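Local coordinates for protein metallo-beta-lactamase (Serratia marcescens, PDB 6K4X) that hydrolyses beta-lactam antibiotics at a two-zinc active site, which a sulfanylbenzoic acid inhibitor occupies in this structure, at residues A[72-77]-A[105-110]; A[110-115]-A[190-195]; A[142-147]-A[153-158]; A[171-176]-A[243-248]; A[178-181]-A[185-188]. All coordinates share one frame; numbering follows the deposited sequence. Where two conformers were deposited one is given.

Contact 1: A[72-77]-A[105-110]; sequences HSHEDH and GVSPKS. With ZN (zinc ion), chain B; ZN (zinc ion), chain C; D0U (4-azanyl-2-sulfanyl-benzoic acid), chain E.
Ser107 meets the 72-77 segment with its hydroxyl. OG comes to 3.7 Å from CD2 of His74, reaching the edge of the imidazole in the plane of the ring. The same OG lies 3.3 Å from the carbonyl O of Ser73, at an angle too poor for a hydrogen bond. With chi1 at -71° it stands beside the backbone N of Ser107, opposite the carbonyl carbon, and is thereby turned to the histidine.

The hydrogen-bonded link is indirect. One water sits 2.7 Å from Ser107 OG and 3.2 Å from Ser73 OG and joins the two hydroxyls.

Metal bonds dominate the rest of 72-77, whose sequence is the His-X-His-X-Asp-His signature of the metallo-beta-lactamase superfamily. His72 NE2, at 2.0 Å, and His74 ND1, at 2.1 Å, hold one zinc together with His150; Asp76 OD2 and His77 NE2 hold the other together with His215. The inhibitor sulfur S1 bridges the pair, 2.3 Å from the first zinc and 2.4 Å from the second, and the inhibitor's carboxylate O2 also binds the second.

Second-shell hydrogen bonds restrain the rotation of two of these rings: His74 NE2 pairs with Asp111 OD2, and His72 ND1 with Asp174 OD1.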
# COMPACT_ATOMS: atom_id res chain seq x y z
N HIS A 72 0.84 -5.23 1.53
CA HIS A 72 0.78 -6.66 1.53
C HIS A 72 1.95 -7.26 0.75
O HIS A 72 2.64 -6.60 -0.03
CB HIS A 72 -0.57 -7.21 1.03
CG HIS A 72 -0.78 -7.11 -0.45
ND1 HIS A 72 -1.39 -6.04 -1.04
CD2 HIS A 72 -0.49 -7.97 -1.45
CE1 HIS A 72 -1.49 -6.25 -2.34
NE2 HIS A 72 -0.92 -7.44 -2.65
N SER A 73 2.14 -8.56 1.00
CA SER A 73 3.36 -9.29 0.67
C SER A 73 3.24 -10.06 -0.65
O SER A 73 3.40 -11.28 -0.67
CB SER A 73 3.67 -10.20 1.82
OG SER A 73 2.52 -10.96 2.21
N HIS A 74 3.00 -9.30 -1.74
CA HIS A 74 3.16 -9.84 -3.09
C HIS A 74 4.27 -9.06 -3.78
O HIS A 74 4.60 -7.94 -3.39
CB HIS A 74 1.88 -9.74 -3.91
CG HIS A 74 0.79 -10.61 -3.38
ND1 HIS A 74 -0.53 -10.36 -3.57
CD2 HIS A 74 0.87 -11.78 -2.71
CE1 HIS A 74 -1.22 -11.33 -3.00
NE2 HIS A 74 -0.39 -12.20 -2.47
N GLU A 75 4.86 -9.69 -4.79
CA GLU A 75 6.07 -9.20 -5.44
C GLU A 75 5.92 -7.78 -6.00
O GLU A 75 6.93 -7.08 -6.12
CB GLU A 75 6.52 -10.17 -6.52
CG GLU A 75 5.63 -10.19 -7.76
CD GLU A 75 6.03 -11.04 -8.96
OE1 GLU A 75 7.23 -11.09 -9.26
OE2 GLU A 75 5.13 -11.63 -9.61
N ASP A 76 4.74 -7.39 -6.44
CA ASP A 76 4.56 -6.08 -7.04
C ASP A 76 4.65 -4.93 -6.02
O ASP A 76 5.05 -3.84 -6.41
CB ASP A 76 3.27 -6.01 -7.85
CG ASP A 76 1.98 -6.35 -7.14
OD1 ASP A 76 2.00 -7.17 -6.20
OD2 ASP A 76 0.93 -5.82 -7.58
N HIS A 77 4.23 -5.17 -4.77
CA HIS A 77 4.27 -4.11 -3.76
C HIS A 77 5.50 -4.24 -2.87
O HIS A 77 5.98 -3.23 -2.31
CB HIS A 77 3.01 -4.16 -2.89
CG HIS A 77 1.78 -4.15 -3.73
ND1 HIS A 77 1.29 -3.01 -4.35
CD2 HIS A 77 1.01 -5.18 -4.15
CE1 HIS A 77 0.25 -3.37 -5.09
NE2 HIS A 77 0.07 -4.68 -5.02
N GLY A 105 10.05 -14.10 1.32
CA GLY A 105 9.63 -13.80 -0.04
C GLY A 105 8.78 -14.87 -0.68
O GLY A 105 8.64 -14.86 -1.89
N VAL A 106 8.15 -15.73 0.12
CA VAL A 106 7.32 -16.82 -0.37
C VAL A 106 5.97 -16.75 0.34
O VAL A 106 5.89 -16.82 1.55
CB VAL A 106 7.96 -18.19 -0.11
CG1 VAL A 106 7.08 -19.31 -0.64
CG2 VAL A 106 9.38 -18.29 -0.66
N SER A 107 4.90 -16.59 -0.44
CA SER A 107 3.55 -16.53 0.09
C SER A 107 3.06 -17.93 0.46
O SER A 107 3.35 -18.89 -0.25
CB SER A 107 2.59 -15.90 -0.89
OG SER A 107 2.80 -14.51 -1.04
N PRO A 108 2.28 -18.06 1.54
CA PRO A 108 1.83 -19.36 2.04
C PRO A 108 0.54 -19.83 1.38
O PRO A 108 -0.15 -19.09 0.69
CB PRO A 108 1.55 -19.05 3.52
CG PRO A 108 1.05 -17.63 3.51
CD PRO A 108 1.89 -16.96 2.43
N LYS A 109 0.19 -21.08 1.71
CA LYS A 109 -0.89 -21.78 1.03
C LYS A 109 -2.26 -21.18 1.37
O LYS A 109 -3.25 -21.36 0.63
CB LYS A 109 -0.84 -23.28 1.32
CG LYS A 109 -1.02 -23.66 2.77
CD LYS A 109 -0.87 -25.15 2.96
CE LYS A 109 -0.94 -25.58 4.41
NZ LYS A 109 -0.74 -27.05 4.51
N SER A 110 -2.36 -20.38 2.43
CA SER A 110 -3.60 -19.69 2.75
C SER A 110 -3.93 -18.60 1.72
O SER A 110 -5.05 -18.14 1.67
CB SER A 110 -3.53 -19.07 4.13
OG SER A 110 -2.37 -18.26 4.26
ZN ZN B . -1.47 -8.63 -4.20
ZN ZN C . -0.81 -5.79 -6.47
O2 D0U E . -2.90 -5.95 -5.60
C7 D0U E . -3.85 -6.43 -6.25
O1 D0U E . -5.02 -5.97 -6.15
C3 D0U E . -3.65 -7.58 -7.17
C2 D0U E . -4.74 -7.86 -8.05
C4 D0U E . -2.48 -8.35 -7.23
S1 D0U E . -1.02 -8.14 -6.37
C5 D0U E . -2.46 -9.43 -8.14
C6 D0U E . -3.53 -9.72 -8.99
N1 D0U E . -3.46 -10.77 -9.90
C1 D0U E . -4.64 -8.93 -8.95
O HOH W 1 1.12 -13.41 0.71

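Contact 2: A[110-115]-A[190-195]; sequences SDPQFG and PEVVAS. With D0U (4-azanyl-2-sulfanyl-benzoic acid), chain E.
Val192 packs against Pro112 where the N-terminal end of helix 190-205 passes the 110-115 loop. The helix opens with regular backbone bonds: the carbonyl O of Pro190 takes the N-H of Ala194, and that of Glu191 takes the N-H of Ser195, both at 2.9 Å.

Val192 then carries the contact. Its CG1, anti to the backbone N (chi1 167°), reaches to 4.1 Å from CG of the Pro112 ring, and the two side chains cross obliquely. The other methyl, CG2, makes only a glancing approach, 4.5 Å from the carbonyl O of Ser110. Nothing polar is exchanged, and the area buried is small, so the helix touches the loop at little more than one apolar point.

The loop owes its shape to its own bonds. Asp111 OD1 accepts from Gln113 N at 2.9 Å through its anti lone pair (154° at the hydrogen), forming an Asx turn, while Phe114 N reaches Asp111 O at 2.8 Å to close a type I beta turn with Pro112 and Gln113 at its corners. This turn borders the active site: from it the Gln113 chain runs out extended beyond CG, and its OE1 comes to 3.4 Å from the amino N1 of the bound inhibitor.

Next along the helix, Val193 instead meets the 185-188 segment, its CG2 packed 3.5 Å from the carbonyl O of Phe186. At Ser195 the helix continues, and its carbonyl O is hydrogen-bonded to Ser199 OG.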
# COMPACT_ATOMS: atom_id res chain seq x y z
N SER A 110 -2.36 -20.38 2.43
CA SER A 110 -3.60 -19.69 2.75
C SER A 110 -3.93 -18.60 1.72
O SER A 110 -5.05 -18.14 1.67
CB SER A 110 -3.53 -19.07 4.13
OG SER A 110 -2.37 -18.26 4.26
N ASP A 111 -2.92 -18.13 0.98
CA ASP A 111 -3.15 -17.04 0.02
C ASP A 111 -3.99 -17.58 -1.13
O ASP A 111 -3.64 -18.59 -1.71
CB ASP A 111 -1.81 -16.50 -0.47
CG ASP A 111 -1.90 -15.23 -1.28
OD1 ASP A 111 -2.69 -15.17 -2.24
OD2 ASP A 111 -1.15 -14.29 -0.94
N PRO A 112 -5.13 -16.95 -1.48
CA PRO A 112 -5.93 -17.44 -2.60
C PRO A 112 -5.14 -17.61 -3.91
O PRO A 112 -5.49 -18.46 -4.71
CB PRO A 112 -7.00 -16.36 -2.76
CG PRO A 112 -7.17 -15.81 -1.35
CD PRO A 112 -5.77 -15.81 -0.79
N GLN A 113 -4.08 -16.80 -4.12
CA GLN A 113 -3.26 -16.92 -5.31
C GLN A 113 -2.18 -17.99 -5.20
O GLN A 113 -1.44 -18.20 -6.17
CB GLN A 113 -2.65 -15.57 -5.67
CG GLN A 113 -3.67 -14.56 -6.16
CD GLN A 113 -2.99 -13.28 -6.55
OE1 GLN A 113 -2.43 -13.16 -7.64
NE2 GLN A 113 -2.96 -12.30 -5.66
N PHE A 114 -2.04 -18.67 -4.06
CA PHE A 114 -1.00 -19.67 -3.91
C PHE A 114 -1.10 -20.71 -5.04
O PHE A 114 -2.18 -21.26 -5.32
CB PHE A 114 -1.13 -20.38 -2.57
CG PHE A 114 -0.03 -21.36 -2.29
CD1 PHE A 114 1.19 -20.92 -1.78
CD2 PHE A 114 -0.21 -22.71 -2.51
CE1 PHE A 114 2.20 -21.83 -1.50
CE2 PHE A 114 0.82 -23.61 -2.26
CZ PHE A 114 2.02 -23.17 -1.74
N GLY A 115 0.05 -20.95 -5.67
CA GLY A 115 0.14 -21.79 -6.87
C GLY A 115 0.48 -20.95 -8.09
O GLY A 115 0.95 -21.48 -9.11
N PRO A 190 -14.46 -19.69 4.07
CA PRO A 190 -15.24 -18.65 4.73
C PRO A 190 -14.40 -17.61 5.47
O PRO A 190 -14.86 -16.50 5.62
CB PRO A 190 -16.12 -19.48 5.69
CG PRO A 190 -15.30 -20.70 5.97
CD PRO A 190 -14.72 -21.03 4.61
N GLU A 191 -13.22 -17.99 5.94
CA GLU A 191 -12.41 -17.02 6.63
C GLU A 191 -11.96 -15.90 5.67
O GLU A 191 -11.92 -14.74 6.05
CB GLU A 191 -11.21 -17.70 7.28
CG GLU A 191 -11.60 -18.61 8.44
CD GLU A 191 -10.55 -19.64 8.82
OE1 GLU A 191 -9.70 -19.28 9.61
OE2 GLU A 191 -10.57 -20.76 8.29
N VAL A 192 -11.57 -16.28 4.45
CA VAL A 192 -11.14 -15.28 3.50
C VAL A 192 -12.31 -14.37 3.12
O VAL A 192 -12.15 -13.15 3.04
CB VAL A 192 -10.47 -15.93 2.27
CG1 VAL A 192 -10.30 -14.95 1.11
CG2 VAL A 192 -9.13 -16.52 2.65
N VAL A 193 -13.48 -14.97 2.84
CA VAL A 193 -14.65 -14.18 2.51
C VAL A 193 -15.00 -13.21 3.64
O VAL A 193 -15.27 -12.04 3.38
CB VAL A 193 -15.82 -15.09 2.10
CG1 VAL A 193 -17.11 -14.30 1.97
CG2 VAL A 193 -15.52 -15.84 0.81
N ALA A 194 -15.01 -13.72 4.88
CA ALA A 194 -15.34 -12.86 6.00
C ALA A 194 -14.31 -11.75 6.14
O ALA A 194 -14.65 -10.61 6.51
CB ALA A 194 -15.49 -13.68 7.25
N SER A 195 -13.03 -12.07 5.93
CA SER A 195 -11.97 -11.07 6.07
C SER A 195 -12.14 -9.96 5.04
O SER A 195 -12.08 -8.77 5.38
CB SER A 195 -10.63 -11.70 5.93
OG SER A 195 -10.29 -12.43 7.08
O2 D0U E . -2.90 -5.95 -5.60
C7 D0U E . -3.85 -6.43 -6.25
O1 D0U E . -5.02 -5.97 -6.15
C3 D0U E . -3.65 -7.58 -7.17
C2 D0U E . -4.74 -7.86 -8.05
C4 D0U E . -2.48 -8.35 -7.23
S1 D0U E . -1.02 -8.14 -6.37
C5 D0U E . -2.46 -9.43 -8.14
C6 D0U E . -3.53 -9.72 -8.99
N1 D0U E . -3.46 -10.77 -9.90
C1 D0U E . -4.64 -8.93 -8.95

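Contact 3: A[142-147]-A[153-158]; sequences VKAHAT and GGITWT
His145 faces Thr156 and lies diagonally opposite Thr158 in the antiparallel hairpin of strands 140-146 and 155-163, part of one of the two sheets of the alpha-beta/beta-alpha sandwich of the metallo-beta-lactamase fold. Lys143 with Thr158 and His145 with Thr156 are its hydrogen-bonded pairs; Ala144 with Trp157 and Ala146 with Ile155 are non-hydrogen-bonded.

CB of His145 lies 3.4 Å from the carbonyl O of Thr156, the acceptor of its own N-H. Because chi1 of -56° sets CG beside the backbone N, the ring follows the same carbonyl: CG is at 3.7 Å from Thr156 O, and CD2 brings the ring edge back to 3.4 Å from it. At the tip, NE2 meets Thr158 OG1 at 2.8 Å in a hydrogen bond lying in the imidazole plane, while Thr158 CG2 flanks NE2 at 3.5 Å. Thus one ring edge spans two residues of the partner strand.

Beyond the strand end, Thr147 OG1 and Thr156 OG1 are hydrogen-bonded at 2.9 Å, and Thr156 OG1 also accepts a hydrogen bond from Asp174 N. The other face is apolar: Ala144 CB lies 3.7 Å from Trp157 CZ3, and Ile155 CG2 sits over the centre of the indole.

Toward the hairpin loop, Thr147 N donates to Gly154 O at 2.9 Å from 42° above the carbonyl plane.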
# COMPACT_ATOMS: atom_id res chain seq x y z
N VAL A 142 1.57 7.45 11.93
CA VAL A 142 0.89 6.65 10.93
C VAL A 142 0.15 5.52 11.64
O VAL A 142 0.75 4.79 12.43
CB VAL A 142 1.87 6.08 9.90
CG1 VAL A 142 1.14 5.17 8.94
CG2 VAL A 142 2.61 7.17 9.16
N LYS A 143 -1.14 5.35 11.34
CA LYS A 143 -1.93 4.31 11.98
C LYS A 143 -2.06 3.11 11.02
O LYS A 143 -2.26 3.29 9.82
CB LYS A 143 -3.31 4.83 12.36
CG LYS A 143 -4.25 3.81 12.97
CD LYS A 143 -5.48 4.40 13.60
CE LYS A 143 -5.19 5.34 14.75
NZ LYS A 143 -6.44 5.94 15.26
N ALA A 144 -1.93 1.91 11.59
CA ALA A 144 -2.16 0.66 10.89
C ALA A 144 -3.62 0.26 11.04
O ALA A 144 -4.15 0.23 12.14
CB ALA A 144 -1.27 -0.41 11.49
N HIS A 145 -4.25 -0.11 9.93
CA HIS A 145 -5.60 -0.68 9.92
C HIS A 145 -5.55 -2.05 9.25
O HIS A 145 -5.17 -2.16 8.10
CB HIS A 145 -6.59 0.20 9.15
CG HIS A 145 -6.65 1.59 9.67
ND1 HIS A 145 -7.66 2.03 10.50
CD2 HIS A 145 -5.85 2.65 9.43
CE1 HIS A 145 -7.45 3.31 10.76
NE2 HIS A 145 -6.35 3.70 10.12
N ALA A 146 -5.91 -3.09 10.00
CA ALA A 146 -5.95 -4.42 9.41
C ALA A 146 -7.01 -4.44 8.31
O ALA A 146 -8.19 -4.17 8.55
CB ALA A 146 -6.24 -5.46 10.46
N THR A 147 -6.57 -4.81 7.11
CA THR A 147 -7.47 -4.98 5.98
C THR A 147 -7.14 -6.29 5.28
O THR A 147 -6.67 -6.30 4.14
CB THR A 147 -7.44 -3.79 5.00
OG1 THR A 147 -6.12 -3.53 4.51
CG2 THR A 147 -7.97 -2.54 5.65
N GLY A 153 -2.30 -10.70 6.20
CA GLY A 153 -1.67 -9.62 6.97
C GLY A 153 -1.75 -8.26 6.30
O GLY A 153 -1.00 -7.37 6.67
N GLY A 154 -2.71 -8.05 5.40
CA GLY A 154 -2.83 -6.76 4.71
C GLY A 154 -3.07 -5.63 5.68
O GLY A 154 -3.91 -5.77 6.58
N ILE A 155 -2.40 -4.50 5.47
CA ILE A 155 -2.57 -3.31 6.26
C ILE A 155 -2.80 -2.13 5.33
O ILE A 155 -2.06 -1.93 4.35
CB ILE A 155 -1.36 -3.03 7.17
CG1 ILE A 155 -1.10 -4.16 8.17
CG2 ILE A 155 -1.50 -1.69 7.87
CD1 ILE A 155 -2.10 -4.28 9.29
N THR A 156 -3.80 -1.32 5.68
CA THR A 156 -4.04 0.00 5.12
C THR A 156 -3.55 1.05 6.12
O THR A 156 -3.82 0.92 7.32
CB THR A 156 -5.54 0.15 4.82
OG1 THR A 156 -5.88 -0.70 3.72
CG2 THR A 156 -5.99 1.55 4.51
N TRP A 157 -2.78 2.03 5.66
CA TRP A 157 -2.04 2.93 6.53
C TRP A 157 -2.63 4.33 6.40
O TRP A 157 -2.92 4.77 5.27
CB TRP A 157 -0.57 2.94 6.13
CG TRP A 157 0.11 1.61 6.18
CD1 TRP A 157 0.23 0.75 5.14
CD2 TRP A 157 0.73 0.96 7.31
NE1 TRP A 157 0.94 -0.36 5.49
CE2 TRP A 157 1.25 -0.26 6.82
CE3 TRP A 157 0.94 1.29 8.65
CZ2 TRP A 157 1.97 -1.14 7.61
CZ3 TRP A 157 1.67 0.42 9.42
CH2 TRP A 157 2.16 -0.77 8.90
N THR A 158 -2.77 5.06 7.52
CA THR A 158 -3.38 6.39 7.47
C THR A 158 -2.57 7.40 8.28
O THR A 158 -1.89 7.08 9.25
CB THR A 158 -4.83 6.38 7.97
OG1 THR A 158 -4.87 6.00 9.34
CG2 THR A 158 -5.68 5.42 7.17

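Contact 4: A[171-176]-A[243-248]; sequences VFADSL and RAIAAA. With D0U (4-azanyl-2-sulfanyl-benzoic acid), chain E; SO4 (sulfate ion), chain H.
Ile245 packs both of its branch ends against the 171-176 segment. CD1, at the end of the chain whose CG1 stands beside the backbone N, is 3.9 Å from CB of Ala173. CG2, anti to the backbone N, is 4.0 Å from CD1 of Leu176. The Leu176 and Ile245 side chains meet at about a right angle, and Leu176 CD1 passes on to the helix backbone, 4.1 Å from CA of Ala246. This is a buried, wholly apolar contact, in which the isoleucine bridges the end of a strand and the loop after it.

That loop is the point where the strand hands over to the active site. Between the two residues that face the helix, Asp174 and Ser175 have their CB atoms directed away from it. Ser175 OG, beside its own backbone N, donates to O2 of the inhibitor carboxylate at 2.7 Å. At the opposite, solvent-exposed side, Arg243 uses the edge of its guanidinium to grip a sulfate ion, probably from the crystallisation liquor: NE reaches sulfate O2 at 2.9 Å and NH2 reaches O4 at 3.2 Å.

Strand 166-173 runs between strands 155-163 and 210-213. Helix 241-260 runs alongside the end of this strand, meeting it through Ala173 and Ile245, and helix 190-205 also packs on Leu176, through Ser199, Phe200 and Val203.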
# COMPACT_ATOMS: atom_id res chain seq x y z
N VAL A 171 -4.85 8.25 3.13
CA VAL A 171 -4.99 6.81 3.26
C VAL A 171 -4.17 6.15 2.16
O VAL A 171 -4.40 6.44 0.98
CB VAL A 171 -6.47 6.39 3.16
CG1 VAL A 171 -6.59 4.88 3.24
CG2 VAL A 171 -7.33 7.08 4.20
N PHE A 172 -3.25 5.26 2.52
CA PHE A 172 -2.57 4.39 1.57
C PHE A 172 -3.31 3.07 1.62
O PHE A 172 -3.20 2.31 2.57
CB PHE A 172 -1.08 4.28 1.88
CG PHE A 172 -0.25 3.71 0.76
CD1 PHE A 172 -0.42 2.42 0.33
CD2 PHE A 172 0.69 4.49 0.12
CE1 PHE A 172 0.35 1.89 -0.70
CE2 PHE A 172 1.46 3.96 -0.88
CZ PHE A 172 1.30 2.67 -1.30
N ALA A 173 -4.16 2.86 0.62
CA ALA A 173 -5.15 1.78 0.65
C ALA A 173 -4.54 0.48 0.11
O ALA A 173 -4.12 0.41 -1.04
CB ALA A 173 -6.36 2.20 -0.14
N ASP A 174 -4.52 -0.54 0.96
CA ASP A 174 -4.15 -1.86 0.51
C ASP A 174 -5.18 -2.37 -0.50
O ASP A 174 -6.32 -1.88 -0.59
CB ASP A 174 -4.08 -2.83 1.69
CG ASP A 174 -3.41 -4.15 1.35
OD1 ASP A 174 -2.69 -4.19 0.36
OD2 ASP A 174 -3.58 -5.09 2.16
N SER A 175 -4.76 -3.35 -1.30
CA SER A 175 -5.63 -4.07 -2.23
C SER A 175 -6.70 -4.85 -1.47
O SER A 175 -6.42 -5.56 -0.51
CB SER A 175 -4.82 -4.98 -3.09
OG SER A 175 -3.84 -4.23 -3.77
N LEU A 176 -7.93 -4.77 -1.99
CA LEU A 176 -9.08 -5.46 -1.42
C LEU A 176 -9.66 -6.46 -2.42
O LEU A 176 -10.87 -6.75 -2.39
CB LEU A 176 -10.14 -4.44 -1.04
CG LEU A 176 -9.70 -3.34 -0.08
CD1 LEU A 176 -10.86 -2.40 0.21
CD2 LEU A 176 -9.12 -3.91 1.21
N ARG A 243 -14.58 4.94 0.17
CA ARG A 243 -15.87 4.29 -0.04
C ARG A 243 -15.92 3.62 -1.40
O ARG A 243 -16.43 2.50 -1.53
CB ARG A 243 -17.06 5.25 0.12
CG ARG A 243 -17.22 5.77 1.54
CD ARG A 243 -18.48 6.61 1.73
NE ARG A 243 -18.47 7.90 1.05
CZ ARG A 243 -18.04 9.05 1.58
NH1 ARG A 243 -17.52 9.08 2.79
NH2 ARG A 243 -18.12 10.15 0.86
N ALA A 244 -15.36 4.28 -2.40
CA ALA A 244 -15.37 3.75 -3.76
C ALA A 244 -14.45 2.53 -3.90
O ALA A 244 -14.80 1.56 -4.57
CB ALA A 244 -15.00 4.80 -4.77
N ILE A 245 -13.26 2.58 -3.31
CA ILE A 245 -12.35 1.43 -3.35
C ILE A 245 -13.02 0.23 -2.68
O ILE A 245 -12.99 -0.88 -3.21
CB ILE A 245 -11.02 1.78 -2.66
CG1 ILE A 245 -10.29 2.87 -3.44
CG2 ILE A 245 -10.15 0.53 -2.47
CD1 ILE A 245 -9.07 3.40 -2.75
N ALA A 246 -13.67 0.45 -1.55
CA ALA A 246 -14.37 -0.60 -0.85
C ALA A 246 -15.50 -1.17 -1.71
O ALA A 246 -15.72 -2.38 -1.76
CB ALA A 246 -14.89 -0.11 0.48
N ALA A 247 -16.28 -0.28 -2.35
CA ALA A 247 -17.40 -0.72 -3.18
C ALA A 247 -16.90 -1.57 -4.34
O ALA A 247 -17.54 -2.55 -4.71
CB ALA A 247 -18.19 0.47 -3.67
N ALA A 248 -15.78 -1.18 -4.93
CA ALA A 248 -15.25 -1.97 -6.05
C ALA A 248 -14.77 -3.33 -5.56
O ALA A 248 -14.89 -4.34 -6.27
CB ALA A 248 -14.14 -1.23 -6.74
O2 D0U E . -2.90 -5.95 -5.60
C7 D0U E . -3.85 -6.43 -6.25
O1 D0U E . -5.02 -5.97 -6.15
C3 D0U E . -3.65 -7.58 -7.17
C2 D0U E . -4.74 -7.86 -8.05
C4 D0U E . -2.48 -8.35 -7.23
S1 D0U E . -1.02 -8.14 -6.37
C5 D0U E . -2.46 -9.43 -8.14
C6 D0U E . -3.53 -9.72 -8.99
N1 D0U E . -3.46 -10.77 -9.90
C1 D0U E . -4.64 -8.93 -8.95
S SO4 H . -20.39 8.24 -2.17
O1 SO4 H . -21.80 7.81 -2.34
O2 SO4 H . -19.62 7.14 -1.52
O3 SO4 H . -19.81 8.52 -3.51
O4 SO4 H . -20.31 9.48 -1.36

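Contact 5: A[178-181]-A[185-188]; sequences AVSA and RFSD. With D0U (4-azanyl-2-sulfanyl-benzoic acid), chain E.
Torsions of -85° about chi1 and -89° about chi2 carry the Phe186 ring back to the 178-180 chain, with CG beside its own backbone N. Ala178 CB settles over one face, 4.2 Å from the ring centroid and 25° off the normal, displaced toward the rim: a CH-pi contact. The leading atom CZ comes to 3.6 Å from Val179 N, and CE2 to 3.8 Å from Ser180 CB.

Val179, between these two, directs its CB the other way, into the inhibitor pocket. There CG2 lies 3.6 Å from the amino N1 of the inhibitor and CG1 3.8 Å from its ring carbon C1. The 178-181 segment therefore lines the pocket with Val179 and rests on Phe186 through Ala178 and Ser180, with Val192 and Leu257 also touching the Phe186 side chain.

Each segment has an internal polar bond. Ser180 OG donates to Ala181 O at 2.8 Å and also pairs with Arg256 NH2 of helix 241-260; Arg185 NH2 forms a salt bridge with Asp188 OD1 at 2.9 Å, in the guanidinium plane.

With no polar pair between the segments, the attraction is probably dispersion, with the CH-pi contact favouring a methyl over the ring face.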
# COMPACT_ATOMS: atom_id res chain seq x y z
N ALA A 178 -10.43 -9.83 -4.59
CA ALA A 178 -10.62 -11.28 -4.62
C ALA A 178 -10.09 -11.80 -5.95
O ALA A 178 -10.67 -11.57 -7.04
CB ALA A 178 -12.08 -11.62 -4.46
N VAL A 179 -8.91 -12.41 -5.90
CA VAL A 179 -8.23 -12.98 -7.09
C VAL A 179 -7.58 -14.27 -6.63
O VAL A 179 -7.20 -14.40 -5.48
CB VAL A 179 -7.22 -11.98 -7.68
CG1 VAL A 179 -6.26 -11.48 -6.63
CG2 VAL A 179 -6.41 -12.48 -8.87
N SER A 180 -7.49 -15.27 -7.50
CA SER A 180 -6.98 -16.55 -7.04
C SER A 180 -6.33 -17.33 -8.17
O SER A 180 -6.49 -17.02 -9.34
CB SER A 180 -8.07 -17.37 -6.43
OG SER A 180 -8.92 -17.93 -7.44
N ALA A 181 -5.66 -18.41 -7.76
CA ALA A 181 -5.28 -19.47 -8.67
C ALA A 181 -6.54 -20.16 -9.22
O ALA A 181 -7.60 -20.12 -8.61
CB ALA A 181 -4.41 -20.49 -7.96
N ARG A 185 -11.42 -21.97 -4.76
CA ARG A 185 -12.82 -21.59 -4.71
C ARG A 185 -13.06 -20.73 -3.47
O ARG A 185 -12.98 -21.22 -2.33
CB ARG A 185 -13.68 -22.86 -4.71
CG ARG A 185 -15.17 -22.58 -4.78
CD ARG A 185 -15.96 -23.84 -5.07
NE ARG A 185 -17.33 -23.53 -5.49
CZ ARG A 185 -18.40 -23.53 -4.72
NH1 ARG A 185 -19.55 -23.12 -5.23
NH2 ARG A 185 -18.33 -23.88 -3.45
N PHE A 186 -13.41 -19.46 -3.67
CA PHE A 186 -13.63 -18.57 -2.54
C PHE A 186 -14.78 -19.10 -1.68
O PHE A 186 -14.73 -18.96 -0.45
CB PHE A 186 -13.95 -17.15 -2.99
CG PHE A 186 -12.72 -16.34 -3.26
CD1 PHE A 186 -12.11 -15.62 -2.25
CD2 PHE A 186 -12.13 -16.33 -4.53
CE1 PHE A 186 -10.93 -14.93 -2.48
CE2 PHE A 186 -10.98 -15.60 -4.76
CZ PHE A 186 -10.37 -14.91 -3.74
N SER A 187 -15.80 -19.66 -2.33
CA SER A 187 -16.97 -20.14 -1.64
C SER A 187 -16.64 -21.27 -0.66
O SER A 187 -17.48 -21.62 0.17
CB SER A 187 -18.03 -20.57 -2.62
OG SER A 187 -18.48 -19.50 -3.43
N ASP A 188 -15.47 -21.89 -0.77
CA ASP A 188 -15.06 -22.95 0.13
C ASP A 188 -14.25 -22.39 1.31
O ASP A 188 -13.90 -23.18 2.19
CB ASP A 188 -14.21 -23.99 -0.60
CG ASP A 188 -14.95 -24.86 -1.60
OD1 ASP A 188 -16.16 -24.72 -1.72
OD2 ASP A 188 -14.24 -25.65 -2.26
O2 D0U E . -2.90 -5.95 -5.60
C7 D0U E . -3.85 -6.43 -6.25
O1 D0U E . -5.02 -5.97 -6.15
C3 D0U E . -3.65 -7.58 -7.17
C2 D0U E . -4.74 -7.86 -8.05
C4 D0U E . -2.48 -8.35 -7.23
S1 D0U E . -1.02 -8.14 -6.37
C5 D0U E . -2.46 -9.43 -8.14
C6 D0U E . -3.53 -9.72 -8.99
N1 D0U E . -3.46 -10.77 -9.90
C1 D0U E . -4.64 -8.93 -8.95

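From the N terminus, contact 1 closes first, joining the zinc-binding segment after strand 65-69 to the loop beyond helix 99-104. Contact 2 opens farther along the same loop, sharing Ser110, and closes a long excursion at helix 190-205. Nested within it are contact 3, the hairpin of strands 140-146 and 155-163, and contact 5, a short loop closure before the helix. Contact 4 crosses contact 2, starting inside its loop and ending on the C-terminal helix 241-260; contact 5 is nested in contact 4 too. Contacts 3 and 4 meet in one sheet, Trp157 O pairing with Phe172 N, while Pro112 O bonded to Ala181 N ties contact 2 to contact 5.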